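Local coordinates for protein ATP-dependent DNA ligase (Mycobacterium tuberculosis, PDB 6NHX) that seals breaks in double-stranded DNA at the expense of ATP, as the ligase part of a Ku-dependent non-homologous end-joining repair enzyme, at residues 32-43 and 71-82; 103-111 and 138-146. The protein carries 1 engineered substitution. One frame throughout, in Å; residues are numbered along the deposited sequence.

Contact 1: 32-43 and 71-82. With ATP (adenosine-5'-triphosphate), chain B.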
loop_
_atom_site.group_PDB
_atom_site.type_symbol
_atom_site.label_atom_id
_atom_site.label_comp_id
_atom_site.label_asym_id
_atom_site.label_seq_id
_atom_site.Cartn_x
_atom_site.Cartn_y
_atom_site.Cartn_z
ATOM N N TRP A 32 0.555 6.245 -2.682
ATOM C CA TRP A 32 0.846 6.223 -1.246
ATOM C C TRP A 32 0.675 4.803 -0.704
ATOM O O TRP A 32 -0.437 4.260 -0.731
ATOM C CB TRP A 32 -0.080 7.180 -0.487
ATOM C CG TRP A 32 -0.258 8.517 -1.156
ATOM C CD1 TRP A 32 -1.446 9.091 -1.549
ATOM C CD2 TRP A 32 0.779 9.430 -1.537
ATOM N NE1 TRP A 32 -1.205 10.321 -2.136
ATOM C CE2 TRP A 32 0.155 10.537 -2.163
ATOM C CE3 TRP A 32 2.184 9.407 -1.439
ATOM C CZ2 TRP A 32 0.883 11.631 -2.646
ATOM C CZ3 TRP A 32 2.906 10.491 -1.931
ATOM C CH2 TRP A 32 2.252 11.590 -2.526
ATOM N N ASP A 33 1.758 4.202 -0.198
ATOM C CA ASP A 33 1.639 2.884 0.430
ATOM C C ASP A 33 0.972 3.019 1.793
ATOM O O ASP A 33 1.449 3.762 2.654
ATOM C CB ASP A 33 3.012 2.227 0.596
ATOM C CG ASP A 33 3.416 1.385 -0.609
ATOM O OD1 ASP A 33 2.824 1.577 -1.689
ATOM O OD2 ASP A 33 4.324 0.527 -0.481
ATOM N N GLY A 34 -0.136 2.326 1.989
ATOM C CA GLY A 34 -0.855 2.369 3.249
ATOM C C GLY A 34 -2.064 1.464 3.170
ATOM O O GLY A 34 -2.054 0.491 2.402
ATOM N N TYR A 35 -3.108 1.770 3.931
ATOM C CA TYR A 35 -4.362 1.033 3.870
ATOM C C TYR A 35 -5.444 1.964 3.336
ATOM O O TYR A 35 -5.588 3.096 3.813
ATOM C CB TYR A 35 -4.785 0.508 5.243
ATOM C CG TYR A 35 -3.971 -0.624 5.814
ATOM C CD1 TYR A 35 -3.416 -1.611 5.008
ATOM C CD2 TYR A 35 -3.779 -0.715 7.175
ATOM C CE1 TYR A 35 -2.675 -2.648 5.565
ATOM C CE2 TYR A 35 -3.052 -1.735 7.735
ATOM C CZ TYR A 35 -2.500 -2.696 6.936
ATOM O OH TYR A 35 -1.779 -3.699 7.543
ATOM N N ARG A 36 -6.206 1.480 2.364
ATOM C CA ARG A 36 -7.279 2.265 1.770
ATOM C C ARG A 36 -8.432 2.413 2.751
ATOM O O ARG A 36 -8.878 1.436 3.359
ATOM C CB ARG A 36 -7.770 1.542 0.519
ATOM C CG ARG A 36 -8.768 2.346 -0.286
ATOM C CD ARG A 36 -8.080 3.436 -1.079
ATOM N NE ARG A 36 -8.974 4.061 -2.045
ATOM C CZ ARG A 36 -9.196 3.601 -3.269
ATOM N NH1 ARG A 36 -8.579 2.508 -3.695
ATOM N NH2 ARG A 36 -10.029 4.241 -4.074
ATOM N N LEU A 37 -8.939 3.639 2.891
ATOM C CA LEU A 37 -10.071 3.891 3.770
ATOM C C LEU A 37 -11.085 4.790 3.087
ATOM O O LEU A 37 -10.720 5.768 2.431
ATOM C CB LEU A 37 -9.649 4.581 5.067
ATOM C CG LEU A 37 -8.879 3.734 6.078
ATOM C CD1 LEU A 37 -8.610 4.546 7.330
ATOM C CD2 LEU A 37 -9.616 2.437 6.412
ATOM N N LEU A 38 -12.360 4.456 3.261
ATOM C CA LEU A 38 -13.454 5.388 3.024
ATOM C C LEU A 38 -13.836 5.976 4.374
ATOM O O LEU A 38 -13.969 5.244 5.362
ATOM C CB LEU A 38 -14.655 4.689 2.377
ATOM C CG LEU A 38 -14.381 4.101 0.982
ATOM C CD1 LEU A 38 -15.616 3.387 0.470
ATOM C CD2 LEU A 38 -13.945 5.175 -0.011
ATOM N N VAL A 39 -13.998 7.293 4.418
ATOM C CA VAL A 39 -14.174 8.021 5.671
ATOM C C VAL A 39 -15.471 8.816 5.597
ATOM O O VAL A 39 -15.639 9.652 4.701
ATOM C CB VAL A 39 -12.996 8.966 5.937
ATOM C CG1 VAL A 39 -13.247 9.820 7.196
ATOM C CG2 VAL A 39 -11.684 8.179 6.028
ATOM N N GLU A 40 -16.374 8.569 6.535
ATOM C CA GLU A 40 -17.592 9.351 6.669
ATOM C C GLU A 40 -17.436 10.254 7.880
ATOM O O GLU A 40 -17.243 9.763 8.993
ATOM C CB GLU A 40 -18.792 8.431 6.868
ATOM C CG GLU A 40 -20.112 9.155 7.038
ATOM C CD GLU A 40 -21.169 8.214 7.535
ATOM O OE1 GLU A 40 -22.049 7.850 6.737
ATOM O OE2 GLU A 40 -21.105 7.820 8.720
ATOM N N ALA A 41 -17.512 11.563 7.665
ATOM C CA ALA A 41 -17.499 12.537 8.752
ATOM C C ALA A 41 -18.869 13.198 8.848
ATOM O O ALA A 41 -19.346 13.769 7.863
ATOM C CB ALA A 41 -16.424 13.589 8.477
ATOM N N ASP A 42 -19.490 13.122 10.027
ATOM C CA ASP A 42 -20.796 13.725 10.264
ATOM C C ASP A 42 -20.867 14.124 11.729
ATOM O O ASP A 42 -20.527 13.320 12.602
ATOM C CB ASP A 42 -21.911 12.719 9.963
ATOM C CG ASP A 42 -23.273 13.379 9.819
ATOM O OD1 ASP A 42 -23.336 14.624 9.753
ATOM O OD2 ASP A 42 -24.280 12.647 9.773
ATOM N N HIS A 43 -21.305 15.357 11.992
ATOM C CA HIS A 43 -21.484 15.855 13.361
ATOM C C HIS A 43 -20.207 15.705 14.184
ATOM O O HIS A 43 -20.238 15.366 15.370
ATOM C CB HIS A 43 -22.687 15.204 14.046
ATOM C CG HIS A 43 -24.002 15.790 13.632
ATOM N ND1 HIS A 43 -24.631 15.446 12.455
ATOM C CD2 HIS A 43 -24.799 16.707 14.231
ATOM C CE1 HIS A 43 -25.762 16.121 12.348
ATOM N NE2 HIS A 43 -25.888 16.894 13.413
ATOM N N ALA A 71 -16.747 19.792 11.871
ATOM C CA ALA A 71 -17.909 19.483 12.697
ATOM C C ALA A 71 -19.219 19.916 12.049
ATOM O O ALA A 71 -20.261 19.301 12.301
ATOM C CB ALA A 71 -17.751 20.095 14.089
ATOM N N ASP A 72 -19.195 20.962 11.224
ATOM C CA ASP A 72 -20.409 21.435 10.572
ATOM C C ASP A 72 -20.692 20.727 9.253
ATOM O O ASP A 72 -21.779 20.904 8.692
ATOM C CB ASP A 72 -20.346 22.948 10.320
ATOM C CG ASP A 72 -19.941 23.738 11.558
ATOM O OD1 ASP A 72 -18.910 24.443 11.504
ATOM O OD2 ASP A 72 -20.653 23.658 12.585
ATOM N N HIS A 73 -19.755 19.937 8.751
ATOM C CA HIS A 73 -19.878 19.301 7.448
ATOM C C HIS A 73 -20.354 17.857 7.577
ATOM O O HIS A 73 -20.160 17.188 8.595
ATOM C CB HIS A 73 -18.527 19.291 6.727
ATOM C CG HIS A 73 -18.076 20.631 6.236
ATOM N ND1 HIS A 73 -18.675 21.280 5.178
ATOM C CD2 HIS A 73 -17.065 21.434 6.645
ATOM C CE1 HIS A 73 -18.064 22.432 4.968
ATOM N NE2 HIS A 73 -17.078 22.545 5.839
ATOM N N HIS A 74 -20.946 17.361 6.490
ATOM C CA HIS A 74 -21.183 15.932 6.318
ATOM C C HIS A 74 -20.487 15.536 5.024
ATOM O O HIS A 74 -20.905 15.962 3.942
ATOM C CB HIS A 74 -22.676 15.632 6.254
ATOM C CG HIS A 74 -22.997 14.201 5.955
ATOM N ND1 HIS A 74 -24.274 13.782 5.649
ATOM C CD2 HIS A 74 -22.216 13.096 5.911
ATOM C CE1 HIS A 74 -24.262 12.479 5.423
ATOM N NE2 HIS A 74 -23.027 12.039 5.573
ATOM N N VAL A 75 -19.402 14.766 5.128
ATOM C CA VAL A 75 -18.614 14.411 3.956
ATOM C C VAL A 75 -18.293 12.925 3.939
ATOM O O VAL A 75 -18.253 12.256 4.980
ATOM C CB VAL A 75 -17.304 15.223 3.815
ATOM C CG1 VAL A 75 -17.596 16.702 3.644
ATOM C CG2 VAL A 75 -16.384 14.967 5.000
ATOM N N VAL A 76 -18.070 12.410 2.737
ATOM C CA VAL A 76 -17.460 11.103 2.537
ATOM C C VAL A 76 -16.194 11.316 1.725
ATOM O O VAL A 76 -16.234 11.898 0.635
ATOM C CB VAL A 76 -18.413 10.128 1.835
ATOM C CG1 VAL A 76 -17.691 8.836 1.498
ATOM C CG2 VAL A 76 -19.629 9.847 2.701
ATOM N N LEU A 77 -15.070 10.877 2.276
ATOM C CA LEU A 77 -13.771 11.001 1.642
ATOM C C LEU A 77 -13.230 9.622 1.312
ATOM O O LEU A 77 -13.590 8.618 1.936
ATOM C CB LEU A 77 -12.777 11.686 2.586
ATOM C CG LEU A 77 -13.264 13.042 3.088
ATOM C CD1 LEU A 77 -12.682 13.324 4.461
ATOM C CD2 LEU A 77 -12.881 14.118 2.103
ATOM N N ASP A 78 -12.376 9.590 0.303
ATOM C CA ASP A 78 -11.598 8.419 -0.070
ATOM C C ASP A 78 -10.132 8.788 0.079
ATOM O O ASP A 78 -9.727 9.896 -0.276
ATOM C CB ASP A 78 -11.909 8.075 -1.526
ATOM C CG ASP A 78 -11.287 6.765 -1.994
ATOM O OD1 ASP A 78 -10.706 6.003 -1.190
ATOM O OD2 ASP A 78 -11.395 6.502 -3.217
ATOM N N GLY A 79 -9.332 7.870 0.606
ATOM C CA GLY A 79 -7.920 8.149 0.738
ATOM C C GLY A 79 -7.187 6.976 1.337
ATOM O O GLY A 79 -7.691 5.852 1.364
ATOM N N GLU A 80 -5.993 7.266 1.849
ATOM C CA GLU A 80 -5.095 6.244 2.377
ATOM C C GLU A 80 -4.732 6.585 3.813
ATOM O O GLU A 80 -4.341 7.721 4.097
ATOM C CB GLU A 80 -3.807 6.186 1.543
ATOM C CG GLU A 80 -3.052 4.875 1.640
ATOM C CD GLU A 80 -3.454 3.899 0.554
ATOM O OE1 GLU A 80 -4.301 4.257 -0.285
ATOM O OE2 GLU A 80 -2.918 2.775 0.533
ATOM N N ALA A 81 -4.850 5.613 4.715
ATOM C CA ALA A 81 -4.218 5.740 6.021
ATOM C C ALA A 81 -2.750 5.376 5.862
ATOM O O ALA A 81 -2.422 4.356 5.250
ATOM C CB ALA A 81 -4.889 4.815 7.032
ATOM N N VAL A 82 -1.868 6.229 6.384
ATOM C CA VAL A 82 -0.434 6.089 6.178
ATOM C C VAL A 82 0.323 6.289 7.483
ATOM O O VAL A 82 -0.110 7.013 8.392
ATOM C CB VAL A 82 0.130 7.043 5.103
ATOM C CG1 VAL A 82 -0.461 6.745 3.730
ATOM C CG2 VAL A 82 -0.134 8.499 5.523
HETATM P PG ATP B . -4.831 -3.408 -5.455
HETATM O O1G ATP B . -4.839 -2.465 -6.641
HETATM O O2G ATP B . -5.718 -4.630 -5.596
HETATM O O3G ATP B . -5.035 -2.682 -4.137
HETATM P PB ATP B . -2.098 -3.724 -4.452
HETATM O O1B ATP B . -0.962 -4.652 -4.800
HETATM O O2B ATP B . -2.560 -3.560 -3.020
HETATM O O3B ATP B . -3.348 -4.067 -5.412
HETATM P PA ATP B . -0.527 -1.690 -5.793
HETATM O O1A ATP B . -0.390 -2.465 -7.068
HETATM O O2A ATP B . 0.571 -1.521 -4.776
HETATM O O3A ATP B . -1.803 -2.264 -5.024
HETATM O "O5'" ATP B . -1.236 -0.272 -6.123
HETATM C "C5'" ATP B . -1.251 0.772 -5.154
HETATM C "C4'" ATP B . -2.399 0.589 -4.156
HETATM O "O4'" ATP B . -2.469 1.781 -3.374
HETATM C "C3'" ATP B . -3.755 0.420 -4.808
HETATM O "O3'" ATP B . -4.618 -0.254 -3.897
HETATM C "C2'" ATP B . -4.202 1.850 -4.918
HETATM O "O2'" ATP B . -5.626 1.975 -5.038
HETATM C "C1'" ATP B . -3.698 2.461 -3.614
HETATM N N9 ATP B . -3.329 3.883 -3.768
HETATM C C8 ATP B . -2.197 4.472 -3.307
HETATM N N7 ATP B . -2.192 5.804 -3.591
HETATM C C5 ATP B . -3.353 6.060 -4.224
HETATM C C6 ATP B . -3.966 7.243 -4.811
HETATM N N6 ATP B . -3.326 8.417 -4.792
HETATM N N1 ATP B . -5.170 7.103 -5.384
HETATM C C2 ATP B . -5.822 5.935 -5.429
HETATM N N3 ATP B . -5.313 4.801 -4.925
HETATM C C4 ATP B . -4.094 4.811 -4.341
HETATM O O HOH W 1 -22.647 9.407 4.805
HETATM O O HOH W 2 -22.178 17.868 10.860
#
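The carboxylate of D78 is gripped by R36 with two nitrogens, NE and NH2, one to each oxygen. NE of R36 lies 2.7 Å from OD1 of D78, and NH2 of R36 reaches OD2 of D78 at 2.8 Å in an almost straight bond (177°) that uses the syn lone pair. Guanidinium and carboxylate are nearly coplanar, 12° apart, so the pair forms a flat, side-on salt bridge. R36 gets there through a bend at chi2 (76°), which folds the chain over toward the neighbouring strand. OD2 of D78 also bonds Y174, NH2 of R36 also bonds the carbonyl of M11, and one face of the guanidinium looks toward N3 of the adenine.

The bridge spans strands 35-42 and 74-82, which run antiparallel in the five-stranded sheet beside the ATP site of the ligase nucleotidyltransferase domain, with hydrogen-bonded pairs Y35–A81, L37–G79, V39–L77 and A41–V75. The face bearing L37 and A81 is mostly apolar, CD1 of L37 resting 3.7 Å from CB of A81. Near the far end, the carboxylate of D42 stacks over the ring of H74 with nearly parallel planes, while a water joins NE2 of H74 to OE1 of E40, whose OE2 is held by R47.

At the nucleotide end, N of W32 donates to N7 of ATP at 2.9 Å, nearly straight, reading the Hoogsteen edge of the adenine. E80 bends at chi2 and turns its carboxylate toward the start of strand 35-42, with OE2 3.1 Å from the carbonyl O of G34 and OE1 3.6 Å from N9 of ATP. The pocket wall thus combines a buried carboxylate oxygen, OE1 of E80, that has no polar partner in the model with an R36–D78 pair held flat beside the adenine.

Contact 2: 103-111 and 138-146. With ATP (adenosine-5'-triphosphate), chain B.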
loop_
_atom_site.group_PDB
_atom_site.type_symbol
_atom_site.label_atom_id
_atom_site.label_comp_id
_atom_site.label_asym_id
_atom_site.label_seq_id
_atom_site.Cartn_x
_atom_site.Cartn_y
_atom_site.Cartn_z
ATOM N N ARG A 103 2.196 7.223 14.915
ATOM C CA ARG A 103 1.314 8.230 14.342
ATOM C C ARG A 103 0.770 7.753 12.998
ATOM O O ARG A 103 1.528 7.291 12.142
ATOM C CB ARG A 103 2.069 9.552 14.176
ATOM C CG ARG A 103 2.845 9.962 15.424
ATOM C CD ARG A 103 3.768 11.153 15.173
ATOM N NE ARG A 103 3.053 12.326 14.676
ATOM C CZ ARG A 103 2.272 13.108 15.418
ATOM N NH1 ARG A 103 2.093 12.850 16.710
ATOM N NH2 ARG A 103 1.669 14.155 14.867
ATOM N N VAL A 104 -0.547 7.835 12.831
ATOM C CA VAL A 104 -1.237 7.487 11.594
ATOM C C VAL A 104 -1.908 8.740 11.049
ATOM O O VAL A 104 -2.554 9.479 11.804
ATOM C CB VAL A 104 -2.275 6.379 11.842
ATOM C CG1 VAL A 104 -3.122 6.121 10.593
ATOM C CG2 VAL A 104 -1.583 5.100 12.319
ATOM N N GLU A 105 -1.757 8.982 9.751
ATOM C CA GLU A 105 -2.424 10.074 9.055
ATOM C C GLU A 105 -3.412 9.509 8.046
ATOM O O GLU A 105 -3.262 8.387 7.560
ATOM C CB GLU A 105 -1.406 10.926 8.294
ATOM C CG GLU A 105 -0.386 11.582 9.200
ATOM C CD GLU A 105 0.408 12.697 8.551
ATOM O OE1 GLU A 105 -0.074 13.319 7.591
ATOM O OE2 GLU A 105 1.521 12.981 9.042
ATOM N N PHE A 106 -4.403 10.317 7.700
ATOM C CA PHE A 106 -5.275 10.032 6.571
ATOM C C PHE A 106 -4.964 11.039 5.474
ATOM O O PHE A 106 -5.050 12.250 5.698
ATOM C CB PHE A 106 -6.741 10.099 6.981
ATOM C CG PHE A 106 -7.696 9.884 5.833
ATOM C CD1 PHE A 106 -7.781 8.654 5.181
ATOM C CD2 PHE A 106 -8.498 10.920 5.388
ATOM C CE1 PHE A 106 -8.664 8.471 4.133
ATOM C CE2 PHE A 106 -9.377 10.734 4.324
ATOM C CZ PHE A 106 -9.465 9.526 3.713
ATOM N N TRP A 107 -4.550 10.540 4.309
ATOM C CA TRP A 107 -4.305 11.381 3.144
ATOM C C TRP A 107 -5.472 11.184 2.189
ATOM O O TRP A 107 -5.613 10.114 1.582
ATOM C CB TRP A 107 -2.978 11.033 2.468
ATOM C CG TRP A 107 -1.763 11.505 3.262
ATOM C CD1 TRP A 107 -1.757 12.002 4.535
ATOM C CD2 TRP A 107 -0.389 11.514 2.828
ATOM N NE1 TRP A 107 -0.471 12.328 4.918
ATOM C CE2 TRP A 107 0.382 12.039 3.885
ATOM C CE3 TRP A 107 0.257 11.137 1.651
ATOM C CZ2 TRP A 107 1.764 12.192 3.796
ATOM C CZ3 TRP A 107 1.641 11.293 1.570
ATOM C CH2 TRP A 107 2.377 11.803 2.636
ATOM N N ALA A 108 -6.287 12.224 2.051
ATOM C CA ALA A 108 -7.486 12.145 1.229
ATOM C C ALA A 108 -7.147 12.418 -0.229
ATOM O O ALA A 108 -6.364 13.326 -0.540
ATOM C CB ALA A 108 -8.502 13.187 1.700
ATOM N N PHE A 109 -7.770 11.647 -1.120
ATOM C CA PHE A 109 -7.615 11.879 -2.552
ATOM C C PHE A 109 -8.913 11.868 -3.344
ATOM O O PHE A 109 -8.878 12.089 -4.565
ATOM C CB PHE A 109 -6.545 10.978 -3.202
ATOM C CG PHE A 109 -6.657 9.509 -2.867
ATOM C CD1 PHE A 109 -7.772 8.759 -3.256
ATOM C CD2 PHE A 109 -5.595 8.845 -2.226
ATOM C CE1 PHE A 109 -7.858 7.387 -2.969
ATOM C CE2 PHE A 109 -5.675 7.480 -1.939
ATOM C CZ PHE A 109 -6.800 6.754 -2.309
ATOM N N ASP A 110 -10.056 11.661 -2.695
ATOM C CA ASP A 110 -11.319 11.843 -3.394
ATOM C C ASP A 110 -12.372 12.322 -2.407
ATOM O O ASP A 110 -12.244 12.165 -1.187
ATOM C CB ASP A 110 -11.778 10.605 -4.175
ATOM C CG ASP A 110 -12.325 10.963 -5.545
ATOM O OD1 ASP A 110 -12.993 12.023 -5.650
ATOM O OD2 ASP A 110 -12.081 10.201 -6.512
ATOM N N LEU A 111 -13.421 12.919 -2.969
ATOM C CA LEU A 111 -14.559 13.429 -2.219
ATOM C C LEU A 111 -15.791 12.863 -2.897
ATOM O O LEU A 111 -16.016 13.120 -4.091
ATOM C CB LEU A 111 -14.580 14.958 -2.275
ATOM C CG LEU A 111 -15.738 15.648 -1.546
ATOM C CD1 LEU A 111 -15.661 15.411 -0.037
ATOM C CD2 LEU A 111 -15.724 17.139 -1.839
ATOM N N THR A 138 -9.768 23.571 6.323
ATOM C CA THR A 138 -9.805 22.659 7.464
ATOM C C THR A 138 -8.420 22.045 7.663
ATOM O O THR A 138 -7.436 22.455 7.039
ATOM C CB THR A 138 -10.857 21.566 7.246
ATOM O OG1 THR A 138 -10.470 20.773 6.117
ATOM C CG2 THR A 138 -12.246 22.170 7.004
ATOM N N SER A 139 -8.359 21.024 8.528
ATOM C CA SER A 139 -7.155 20.256 8.832
ATOM C C SER A 139 -7.029 18.990 7.987
ATOM O O SER A 139 -6.082 18.215 8.171
ATOM C CB SER A 139 -7.158 19.845 10.304
ATOM O OG SER A 139 -8.139 18.846 10.530
ATOM N N LEU A 140 -7.982 18.743 7.104
ATOM C CA LEU A 140 -7.908 17.595 6.221
ATOM C C LEU A 140 -6.669 17.705 5.343
ATOM O O LEU A 140 -6.358 18.779 4.815
ATOM C CB LEU A 140 -9.157 17.592 5.348
ATOM C CG LEU A 140 -9.434 16.423 4.406
ATOM C CD1 LEU A 140 -9.528 15.109 5.156
ATOM C CD2 LEU A 140 -10.733 16.707 3.676
ATOM N N THR A 141 -5.975 16.578 5.165
ATOM C CA THR A 141 -4.733 16.491 4.393
ATOM C C THR A 141 -5.035 15.982 2.982
ATOM O O THR A 141 -5.437 14.824 2.811
ATOM C CB THR A 141 -3.754 15.566 5.116
ATOM O OG1 THR A 141 -3.564 16.031 6.458
ATOM C CG2 THR A 141 -2.405 15.521 4.401
ATOM N N VAL A 142 -4.828 16.835 1.987
ATOM C CA VAL A 142 -5.055 16.497 0.584
ATOM C C VAL A 142 -3.788 16.770 -0.194
ATOM O O VAL A 142 -3.511 17.899 -0.604
ATOM C CB VAL A 142 -6.245 17.288 -0.003
ATOM C CG1 VAL A 142 -6.384 16.950 -1.497
ATOM C CG2 VAL A 142 -7.518 16.949 0.736
ATOM N N PRO A 143 -2.977 15.741 -0.466
ATOM C CA PRO A 143 -1.778 15.948 -1.284
ATOM C C PRO A 143 -2.131 16.506 -2.654
ATOM O O PRO A 143 -3.113 16.095 -3.280
ATOM C CB PRO A 143 -1.172 14.544 -1.394
ATOM C CG PRO A 143 -1.598 13.856 -0.121
ATOM C CD PRO A 143 -3.004 14.412 0.176
ATOM N N GLU A 144 -1.309 17.437 -3.115
ATOM C CA GLU A 144 -1.523 18.075 -4.406
ATOM C C GLU A 144 -1.245 17.114 -5.567
ATOM O O GLU A 144 -0.545 16.094 -5.449
ATOM C CB GLU A 144 -0.625 19.307 -4.529
ATOM C CG GLU A 144 -0.996 20.430 -3.574
ATOM C CD GLU A 144 -0.004 21.580 -3.601
ATOM O OE1 GLU A 144 -0.311 22.652 -3.019
ATOM O OE2 GLU A 144 1.084 21.419 -4.195
ATOM N N LEU A 145 -1.794 17.477 -6.720
ATOM C CA LEU A 145 -1.505 16.749 -7.944
ATOM C C LEU A 145 -0.078 17.028 -8.395
ATOM O O LEU A 145 0.513 18.065 -8.069
ATOM C CB LEU A 145 -2.466 17.182 -9.040
ATOM C CG LEU A 145 -3.953 16.929 -8.789
ATOM C CD1 LEU A 145 -4.778 17.374 -9.994
ATOM C CD2 LEU A 145 -4.186 15.454 -8.498
ATOM N N LEU A 146 0.470 16.091 -9.160
ATOM C CA LEU A 146 1.781 16.253 -9.757
ATOM C C LEU A 146 1.634 17.009 -11.073
ATOM O O LEU A 146 0.797 16.641 -11.897
ATOM C CB LEU A 146 2.403 14.875 -10.015
ATOM C CG LEU A 146 2.823 14.076 -8.773
ATOM C CD1 LEU A 146 2.871 12.578 -9.007
ATOM C CD2 LEU A 146 4.182 14.558 -8.304
HETATM P PG ATP B . -4.831 -3.408 -5.455
HETATM O O1G ATP B . -4.839 -2.465 -6.641
HETATM O O2G ATP B . -5.718 -4.630 -5.596
HETATM O O3G ATP B . -5.035 -2.682 -4.137
HETATM P PB ATP B . -2.098 -3.724 -4.452
HETATM O O1B ATP B . -0.962 -4.652 -4.800
HETATM O O2B ATP B . -2.560 -3.560 -3.020
HETATM O O3B ATP B . -3.348 -4.067 -5.412
HETATM P PA ATP B . -0.527 -1.690 -5.793
HETATM O O1A ATP B . -0.390 -2.465 -7.068
HETATM O O2A ATP B . 0.571 -1.521 -4.776
HETATM O O3A ATP B . -1.803 -2.264 -5.024
HETATM O "O5'" ATP B . -1.236 -0.272 -6.123
HETATM C "C5'" ATP B . -1.251 0.772 -5.154
HETATM C "C4'" ATP B . -2.399 0.589 -4.156
HETATM O "O4'" ATP B . -2.469 1.781 -3.374
HETATM C "C3'" ATP B . -3.755 0.420 -4.808
HETATM O "O3'" ATP B . -4.618 -0.254 -3.897
HETATM C "C2'" ATP B . -4.202 1.850 -4.918
HETATM O "O2'" ATP B . -5.626 1.975 -5.038
HETATM C "C1'" ATP B . -3.698 2.461 -3.614
HETATM N N9 ATP B . -3.329 3.883 -3.768
HETATM C C8 ATP B . -2.197 4.472 -3.307
HETATM N N7 ATP B . -2.192 5.804 -3.591
HETATM C C5 ATP B . -3.353 6.060 -4.224
HETATM C C6 ATP B . -3.966 7.243 -4.811
HETATM N N6 ATP B . -3.326 8.417 -4.792
HETATM N N1 ATP B . -5.170 7.103 -5.384
HETATM C C2 ATP B . -5.822 5.935 -5.429
HETATM N N3 ATP B . -5.313 4.801 -4.925
HETATM C C4 ATP B . -4.094 4.811 -4.341
HETATM O O HOH W 3 -2.599 14.422 8.242
HETATM O O HOH W 4 -6.835 14.078 6.391
HETATM O O HOH W 5 -4.749 13.921 -2.758
#
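Strand 105-114 of the nucleotidyltransferase domain carries a phenylalanine of the ATP pocket whose ring face lies against the adenine, and segment 138-146, an irregular loop, lies alongside it. One direct backbone hydrogen bond joins the two: N of A108 donates to O of T141 at 2.8 Å. Waters extend this link, one between O of F106 and N of T141 and another between the carbonyls of A108 and P143.

Side chains fill in around the bond. CG2 of T141 reaches CD1 of W107 at 3.6 Å, and CG of P143 approaches the six-membered part of the indole, 3.7 Å from CE3 of W107; the proline crosses the tryptophan at about a right angle. NE1 of W107 donates in the plane of the indole to OE1 of E105 at 2.9 Å, which limits the ring's rotation, the carboxylate being met from above its plane. A third water connects that same OE1 to OG1 of T141. On the inner side, CB of A108 sits against CD1 of L140 and CG2 of V142, 4.1 and 4.0 Å away, while CD1 of L140 also comes to the edge of the F106 ring.

Next along the strand, a chi1 of 49° turns the ring of F109 away from segment 138-146 and toward the nucleotide, where N1 of ATP lies 3.3 Å above the ring centre. A classic beta bulge occurs here, F109 and D110 both facing D78 of strand 74-82.

W107 meets W32 edge-to-face, and V142 packs on L131 and A135 of helix 124-136, whose R128 bonds the carbonyl of P143. The loop thus fills the angle between that helix and strand 105-114, before L146 makes backbone hydrogen bonds with F28 of strand 26-31.

Overall arrangement
Contacts 1 and 2 share one antiparallel sheet, in which strands 74-82 and 105-114 are neighbours and join through V82–E105 and D78–F109. Contact 1 is a mostly buried strand pair inside the sheet, with regular backbone bonding; contact 2 is partly buried, set where an irregular loop returns to the sheet, and relies on one direct backbone bond, waters and apolar packing. Charge marks the first, whereas the second is largely hydrophobic. Both reach ATP, but by different means: 32-43 and 71-82 offer polar and charged groups, 103-111 an aromatic face. F109 packs on R36, and F106 on V39, tying the two together.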